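Local coordinates for protein octenoyl-CoA reductase/carboxylase (PDB 4A0S) that catalyses the NADPH-dependent reductive carboxylation of 2-octenoyl-CoA, providing an extender unit for cinnabaramide polyketide biosynthesis, at residues 429-433 against 434-438; 437-440 against 441-444. One frame throughout, in Å; residues are numbered along the deposited sequence.

Both contacts are local and follow each other along the C-terminal tail, sharing Asn437 and Pro438, with centres 13 Å apart. Contact 1 is partly buried and joins the end of helix 425-431 to the short helix 433-436 about 21 Å from the centre of the chain, away from the annotated sites; contact 2 is a surface contact in the loop that follows, about 17 Å from that centre and closer to the NADP. Each pairs two leucines; contact 1 adds an Asn437 amide-to-carbonyl bond to its backbone bond, whereas a single backbone turn bond crosses contact 2. A salt bridge, Asp434 OD1 to Arg440 NH2 at 3.1 Å, ties the two together.

Contact 1: residues 429-433 against 434-438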
loop_
_atom_site.group_PDB
_atom_site.type_symbol
_atom_site.label_atom_id
_atom_site.label_comp_id
_atom_site.label_asym_id
_atom_site.label_seq_id
_atom_site.Cartn_x
_atom_site.Cartn_y
_atom_site.Cartn_z
ATOM N N ALA A 429 23.683 -30.966 -1.941
ATOM C CA ALA A 429 25.114 -30.932 -1.658
ATOM C C ALA A 429 25.661 -29.494 -1.650
ATOM O O ALA A 429 26.433 -29.126 -0.756
ATOM C CB ALA A 429 25.863 -31.783 -2.681
ATOM N N ARG A 430 25.253 -28.695 -2.636
ATOM C CA ARG A 430 25.669 -27.296 -2.734
ATOM C C ARG A 430 25.245 -26.472 -1.512
ATOM O O ARG A 430 26.031 -25.674 -0.992
ATOM C CB ARG A 430 25.146 -26.654 -4.023
ATOM C CG ARG A 430 26.050 -26.869 -5.251
ATOM C CD ARG A 430 25.381 -26.400 -6.535
ATOM N NE ARG A 430 24.262 -27.277 -6.907
ATOM C CZ ARG A 430 23.299 -26.960 -7.774
ATOM N NH1 ARG A 430 23.295 -25.778 -8.375
ATOM N NH2 ARG A 430 22.335 -27.826 -8.037
ATOM N N LEU A 431 24.013 -26.676 -1.051
ATOM C CA LEU A 431 23.497 -25.915 0.085
ATOM C C LEU A 431 24.054 -26.479 1.375
ATOM O O LEU A 431 24.381 -25.743 2.307
ATOM C CB LEU A 431 21.964 -25.891 0.100
ATOM C CG LEU A 431 21.285 -25.131 -1.057
ATOM C CD1 LEU A 431 19.785 -25.402 -1.074
ATOM C CD2 LEU A 431 21.565 -23.630 -1.015
ATOM N N GLY A 432 24.166 -27.800 1.410
ATOM C CA GLY A 432 24.748 -28.485 2.541
ATOM C C GLY A 432 23.655 -28.970 3.450
ATOM O O GLY A 432 22.766 -28.209 3.834
ATOM N N GLU A 433 23.749 -30.243 3.815
ATOM C CA GLU A 433 22.762 -30.891 4.657
ATOM C C GLU A 433 22.684 -30.199 6.006
ATOM O O GLU A 433 21.619 -30.122 6.612
ATOM C CB GLU A 433 23.149 -32.353 4.834
ATOM C CG GLU A 433 22.089 -33.180 5.480
ATOM C CD GLU A 433 22.317 -34.650 5.286
ATOM O OE1 GLU A 433 23.498 -35.083 5.317
ATOM O OE2 GLU A 433 21.305 -35.369 5.079
ATOM N N ASP A 434 23.821 -29.686 6.471
ATOM C CA ASP A 434 23.871 -28.981 7.758
ATOM C C ASP A 434 23.252 -27.597 7.699
ATOM O O ASP A 434 22.545 -27.185 8.630
ATOM C CB ASP A 434 25.304 -28.922 8.308
ATOM C CG ASP A 434 25.823 -30.293 8.708
ATOM O OD1 ASP A 434 24.988 -31.209 8.898
ATOM O OD2 ASP A 434 27.060 -30.464 8.809
ATOM N N ARG A 435 23.497 -26.883 6.605
ATOM C CA ARG A 435 22.824 -25.614 6.387
ATOM C C ARG A 435 21.314 -25.847 6.338
ATOM O O ARG A 435 20.537 -25.024 6.815
ATOM C CB ARG A 435 23.310 -24.921 5.109
ATOM C CG ARG A 435 22.262 -23.935 4.501
ATOM C CD ARG A 435 22.843 -22.618 4.019
ATOM N NE ARG A 435 21.795 -21.670 3.601
ATOM C CZ ARG A 435 21.019 -20.967 4.433
ATOM N NH1 ARG A 435 21.130 -21.100 5.754
ATOM N NH2 ARG A 435 20.116 -20.127 3.942
ATOM N N LEU A 436 20.912 -26.972 5.757
ATOM C CA LEU A 436 19.506 -27.300 5.618
ATOM C C LEU A 436 18.876 -27.755 6.921
ATOM O O LEU A 436 17.663 -27.761 7.044
ATOM C CB LEU A 436 19.301 -28.364 4.547
ATOM C CG LEU A 436 19.635 -27.902 3.134
ATOM C CD1 LEU A 436 19.602 -29.075 2.199
ATOM C CD2 LEU A 436 18.664 -26.795 2.676
ATOM N N ASN A 437 19.686 -28.132 7.901
ATOM C CA ASN A 437 19.137 -28.603 9.168
ATOM C C ASN A 437 19.811 -27.947 10.337
ATOM O O ASN A 437 20.438 -28.642 11.134
ATOM C CB ASN A 437 19.289 -30.117 9.291
ATOM C CG ASN A 437 18.414 -30.860 8.323
ATOM O OD1 ASN A 437 17.256 -31.142 8.617
ATOM N ND2 ASN A 437 18.962 -31.191 7.167
ATOM N N PRO A 438 19.673 -26.606 10.461
ATOM C CA PRO A 438 20.300 -25.873 11.548
ATOM C C PRO A 438 19.853 -26.390 12.906
ATOM O O PRO A 438 20.618 -26.353 13.872
ATOM C CB PRO A 438 19.798 -24.443 11.342
ATOM C CG PRO A 438 18.577 -24.575 10.493
ATOM C CD PRO A 438 18.884 -25.714 9.592
#
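A helix-to-helix junction in the C-terminal tail brings Gly432 against Leu436 and Glu433 against Asn437, where helix 425-431 ends and the short, weakly bonded helix 433-436 takes over. Gly432 leaves helical geometry with phi 97°, an angle at which a CB would be pressed against the preceding carbonyl O. Its own O accepts the backbone N-H of Leu436 at 2.9 Å from Leu436 N, an i to i+4 bond of the helical kind. Leu436 also lays its CG 3.2 Å from Gly432 O, so the carbonyl is flanked by aliphatic carbon as well. One residue on, the amide of Asn437 folds back over the helix end: ND2 lies 2.9 Å from Glu433 O, in the carbonyl plane, with a nearly straight N-H...O angle of 170°. The chi1 of -69° keeps Asn437 CG beside its own backbone N and turned back to that carbonyl. A second acceptor, Glu195 OE2, also binds this ND2, which helps fix the amide's rotation. On another side of the junction Arg435 sets CB 3.1 Å from Leu431 O, while Leu431 CD1 and Leu436 CD2 meet at 4.2 Å, their side chains crossing at about a right angle. The acidic ends point elsewhere: Glu433 is salt-bridged to Arg428, and Asp434 to Arg440.

Contact 2: residues 437-440 against 441-444; sequences NPLR and GLTA
Two overlapping beta turns form this surface contact, in the C-terminal loop after helix 433-436, where the chain passes between helix 255-263 of the nucleotide-binding domain and the segments at 383-385 and 406. A type I turn runs from Asn437 to Arg440 and is closed by Arg440 N donating to Asn437 O at 3.1 Å. The second, type II, spans Leu439 to Leu442, and its closing bond joins the two halves: Leu442 N lies 3.1 Å from Leu439 O with an N-H...O angle of 163°. Gly441 occupies the third position of this turn with phi 76°, the positive value usual there for type II.

The same two leucines also meet through their side chains. Leu439 CD2 is 4.0 Å from Leu442 CD1, one branch from each, with the side chains at about a right angle. Leu442 CB further packs 3.5 Å from Leu439 O, beside the turn bond. Beyond the pair, Leu439 touches Ala260, Ala383 and Ser385, and Leu442 touches Ala263 and Val406. The side chain of Leu439 lies about 9 Å from the bound NADP, too far to touch it.

Arg440 turns back toward the start of the turns. Its chain bends at chi3 (-48°), placing one guanidinium face over Asn437 CB, which stands 3.4 Å from the plane, not centred but near the edge of the group. Backbone hydrogen bonding thus sets the course of the chain, the leucines supply apolar packing between helix 255-263 and the segments at 383-385 and 406, and the arginine charge probably stabilises the bend by pairing with Asp434 of the preceding helix.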
loop_
_atom_site.group_PDB
_atom_site.type_symbol
_atom_site.label_atom_id
_atom_site.label_comp_id
_atom_site.label_asym_id
_atom_site.label_seq_id
_atom_site.Cartn_x
_atom_site.Cartn_y
_atom_site.Cartn_z
ATOM N N ASN A 437 19.686 -28.132 7.901
ATOM C CA ASN A 437 19.137 -28.603 9.168
ATOM C C ASN A 437 19.811 -27.947 10.337
ATOM O O ASN A 437 20.438 -28.642 11.134
ATOM C CB ASN A 437 19.289 -30.117 9.291
ATOM C CG ASN A 437 18.414 -30.860 8.323
ATOM O OD1 ASN A 437 17.256 -31.142 8.617
ATOM N ND2 ASN A 437 18.962 -31.191 7.167
ATOM N N PRO A 438 19.673 -26.606 10.461
ATOM C CA PRO A 438 20.300 -25.873 11.548
ATOM C C PRO A 438 19.853 -26.390 12.906
ATOM O O PRO A 438 20.618 -26.353 13.872
ATOM C CB PRO A 438 19.798 -24.443 11.342
ATOM C CG PRO A 438 18.577 -24.575 10.493
ATOM C CD PRO A 438 18.884 -25.714 9.592
ATOM N N LEU A 439 18.623 -26.889 12.967
ATOM C CA LEU A 439 18.052 -27.330 14.232
ATOM C C LEU A 439 18.183 -28.821 14.503
ATOM O O LEU A 439 17.612 -29.314 15.474
ATOM C CB LEU A 439 16.587 -26.902 14.326
ATOM C CG LEU A 439 16.338 -25.392 14.266
ATOM C CD1 LEU A 439 14.863 -25.124 14.427
ATOM C CD2 LEU A 439 17.157 -24.611 15.325
ATOM N N ARG A 440 18.958 -29.530 13.689
ATOM C CA ARG A 440 19.060 -30.974 13.843
ATOM C C ARG A 440 19.459 -31.312 15.280
ATOM O O ARG A 440 20.410 -30.737 15.818
ATOM C CB ARG A 440 20.095 -31.559 12.885
ATOM C CG ARG A 440 20.102 -33.069 12.884
ATOM C CD ARG A 440 21.459 -33.647 12.483
ATOM N NE ARG A 440 22.025 -33.026 11.279
ATOM C CZ ARG A 440 21.479 -33.053 10.062
ATOM N NH1 ARG A 440 20.311 -33.649 9.851
ATOM N NH2 ARG A 440 22.103 -32.463 9.050
ATOM N N GLY A 441 18.700 -32.208 15.900
ATOM C CA GLY A 441 19.070 -32.731 17.223
ATOM C C GLY A 441 18.820 -31.806 18.406
ATOM O O GLY A 441 18.994 -32.217 19.555
ATOM N N LEU A 442 18.409 -30.567 18.142
ATOM C CA LEU A 442 18.160 -29.598 19.217
ATOM C C LEU A 442 16.795 -29.795 19.818
ATOM O O LEU A 442 15.867 -30.175 19.126
ATOM C CB LEU A 442 18.273 -28.164 18.710
ATOM C CG LEU A 442 19.643 -27.735 18.173
ATOM C CD1 LEU A 442 19.674 -26.226 18.054
ATOM C CD2 LEU A 442 20.778 -28.244 19.052
ATOM N N THR A 443 16.695 -29.551 21.121
ATOM C CA THR A 443 15.439 -29.655 21.837
ATOM C C THR A 443 15.309 -28.462 22.765
ATOM O O THR A 443 16.245 -27.672 22.901
ATOM C CB THR A 443 15.349 -30.974 22.664
ATOM O OG1 THR A 443 16.323 -30.937 23.709
ATOM C CG2 THR A 443 15.582 -32.207 21.791
ATOM N N ALA A 444 14.154 -28.333 23.411
ATOM C CA ALA A 444 13.920 -27.222 24.315
ATOM C C ALA A 444 14.311 -27.555 25.753
ATOM O O ALA A 444 14.284 -26.664 26.621
ATOM C CB ALA A 444 12.459 -26.761 24.257
#